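Local coordinates for protein siderophore enterobactin esterase (Emericella nidulans, PDB 6GUO) that hydrolyses the ester bonds of the bacterial siderophore enterobactin, a step required for intracellular release of iron, at residues 158-163 against 297-302. Sequence-based numbering, arbitrary orientation.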
loop_
_atom_site.group_PDB
_atom_site.type_symbol
_atom_site.label_atom_id
_atom_site.label_comp_id
_atom_site.label_asym_id
_atom_site.label_seq_id
_atom_site.Cartn_x
_atom_site.Cartn_y
_atom_site.Cartn_z
ATOM N N ARG A 158 15.912 5.723 14.891
ATOM C CA ARG A 158 16.346 5.535 13.514
ATOM C C ARG A 158 15.477 6.411 12.625
ATOM O O ARG A 158 14.271 6.464 12.827
ATOM C CB ARG A 158 16.190 4.065 13.125
ATOM C CG ARG A 158 16.929 3.674 11.859
ATOM C CD ARG A 158 16.949 2.165 11.656
ATOM N NE ARG A 158 18.045 1.500 12.377
ATOM C CZ ARG A 158 17.942 0.772 13.496
ATOM N NH1 ARG A 158 19.040 0.229 14.017
ATOM N NH2 ARG A 158 16.776 0.571 14.110
ATOM N N THR A 159 16.090 7.105 11.667
ATOM C CA THR A 159 15.356 7.921 10.697
ATOM C C THR A 159 15.575 7.389 9.290
ATOM O O THR A 159 16.665 6.918 8.955
ATOM C CB THR A 159 15.759 9.406 10.749
ATOM O OG1 THR A 159 17.151 9.545 10.450
ATOM C CG2 THR A 159 15.458 9.984 12.123
ATOM N N ALA A 160 14.529 7.465 8.473
ATOM C CA ALA A 160 14.588 7.003 7.096
ATOM C C ALA A 160 14.002 8.039 6.149
ATOM O O ALA A 160 13.105 8.797 6.528
ATOM C CB ALA A 160 13.842 5.690 6.950
ATOM N N LEU A 161 14.525 8.052 4.927
ATOM C CA LEU A 161 13.993 8.849 3.825
ATOM C C LEU A 161 13.567 7.906 2.704
ATOM O O LEU A 161 14.385 7.124 2.208
ATOM C CB LEU A 161 15.058 9.809 3.296
ATOM C CG LEU A 161 14.687 10.681 2.081
ATOM C CD1 LEU A 161 13.530 11.624 2.390
ATOM C CD2 LEU A 161 15.908 11.453 1.611
ATOM N N PHE A 162 12.302 8.011 2.291
ATOM C CA PHE A 162 11.792 7.289 1.128
ATOM C C PHE A 162 11.372 8.268 0.047
ATOM O O PHE A 162 10.706 9.255 0.328
ATOM C CB PHE A 162 10.592 6.420 1.502
ATOM C CG PHE A 162 9.989 5.679 0.334
ATOM C CD1 PHE A 162 10.294 4.348 0.104
ATOM C CD2 PHE A 162 9.115 6.321 -0.545
ATOM C CE1 PHE A 162 9.741 3.666 -0.970
ATOM C CE2 PHE A 162 8.564 5.644 -1.622
ATOM C CZ PHE A 162 8.880 4.316 -1.833
ATOM N N GLY A 163 11.740 7.949 -1.188
ATOM C CA GLY A 163 11.237 8.640 -2.367
ATOM C C GLY A 163 11.161 7.700 -3.562
ATOM O O GLY A 163 11.935 6.746 -3.654
ATOM N N MET A 297 8.986 -2.525 5.642
ATOM C CA MET A 297 9.375 -3.809 6.244
ATOM C C MET A 297 10.889 -3.916 6.418
ATOM O O MET A 297 11.365 -4.362 7.467
ATOM C CB MET A 297 8.874 -4.993 5.406
ATOM C CG MET A 297 7.363 -5.141 5.305
ATOM S SD MET A 297 6.486 -5.254 6.875
ATOM C CE MET A 297 6.134 -3.541 7.227
ATOM N N PHE A 298 11.630 -3.499 5.392
ATOM C CA PHE A 298 13.091 -3.448 5.434
ATOM C C PHE A 298 13.565 -2.597 6.613
ATOM O O PHE A 298 14.419 -3.028 7.386
ATOM C CB PHE A 298 13.628 -2.908 4.099
ATOM C CG PHE A 298 15.118 -2.681 4.068
ATOM C CD1 PHE A 298 15.989 -3.707 3.715
ATOM C CD2 PHE A 298 15.645 -1.424 4.338
ATOM C CE1 PHE A 298 17.360 -3.489 3.664
ATOM C CE2 PHE A 298 17.012 -1.201 4.287
ATOM C CZ PHE A 298 17.872 -2.230 3.946
ATOM N N LEU A 299 12.974 -1.414 6.758
ATOM C CA LEU A 299 13.286 -0.503 7.864
ATOM C C LEU A 299 13.009 -1.139 9.230
ATOM O O LEU A 299 13.877 -1.129 10.102
ATOM C CB LEU A 299 12.503 0.805 7.704
ATOM C CG LEU A 299 12.635 1.895 8.766
ATOM C CD1 LEU A 299 14.082 2.332 8.943
ATOM C CD2 LEU A 299 11.756 3.074 8.372
ATOM N N SER A 300 11.820 -1.716 9.393
ATOM C CA SER A 300 11.439 -2.365 10.651
ATOM C C SER A 300 12.309 -3.587 10.986
ATOM O O SER A 300 12.553 -3.857 12.159
ATOM C CB SER A 300 9.960 -2.746 10.636
ATOM O OG SER A 300 9.149 -1.587 10.515
ATOM N N ASN A 301 12.789 -4.296 9.962
ATOM C CA ASN A 301 13.679 -5.455 10.158
ATOM C C ASN A 301 15.092 -5.105 10.641
ATOM O O ASN A 301 15.796 -5.978 11.152
ATOM C CB ASN A 301 13.778 -6.294 8.877
ATOM C CG ASN A 301 12.468 -6.977 8.518
ATOM O OD1 ASN A 301 11.595 -7.181 9.367
ATOM N ND2 ASN A 301 12.324 -7.330 7.248
ATOM N N LEU A 302 15.509 -3.850 10.474
ATOM C CA LEU A 302 16.810 -3.388 10.972
ATOM C C LEU A 302 16.894 -3.282 12.498
ATOM O O LEU A 302 17.999 -3.237 13.039
ATOM C CB LEU A 302 17.164 -2.020 10.371
ATOM C CG LEU A 302 17.354 -1.941 8.854
ATOM C CD1 LEU A 302 17.430 -0.487 8.403
ATOM C CD2 LEU A 302 18.590 -2.703 8.405
#
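A160 and L299 form the tight part of this contact, where a strand of the central sheet meets the C-terminal part of helix 288-301. Both methyls of L299 close on the CB of A160, CD2 of L299 at 3.6 Å and CD1 of L299 at 3.9 Å. The closest CA atoms, those of A160 and L299, are 7.7 Å apart. Alanine suits the strand because its single methyl lets the helix settle close to the sheet, while the forked end of L299 reaches the strand; CG anti to the backbone N (chi1 178°) places both methyls at A160 CB. Both residues are buried.

Toward the partly exposed end the packing slackens. R158 lays its aliphatic stem past L299, with CD of R158 4.0 Å from CD1 of L299, the two side chains running in opposite directions. The arginine chain then bends at chi3 (-85°) and crosses the L302 side chain at about a right angle, with CB of L302 4.1 Å above the guanidinium plane, displaced toward the rim. O of L302 sits over the same face, 3.7 Å from NH1 of R158 and not in line with an N-H, so no hydrogen bond forms. Arginine fits this margin: its CD methylene can lie against the L299 methyl while the charged head stays at the partly exposed edge.

In this alpha/beta-hydrolase, strand 156-164 lies between strands 52-58 and 184-188 and leads toward the probable nucleophile elbow, which includes G163. Helix 288-301 packs against the sheet, F298 reaching strand 273-279 and M297 and S300 meeting helix 60-77; L302, just beyond that range, touches V184 and strand 273-279.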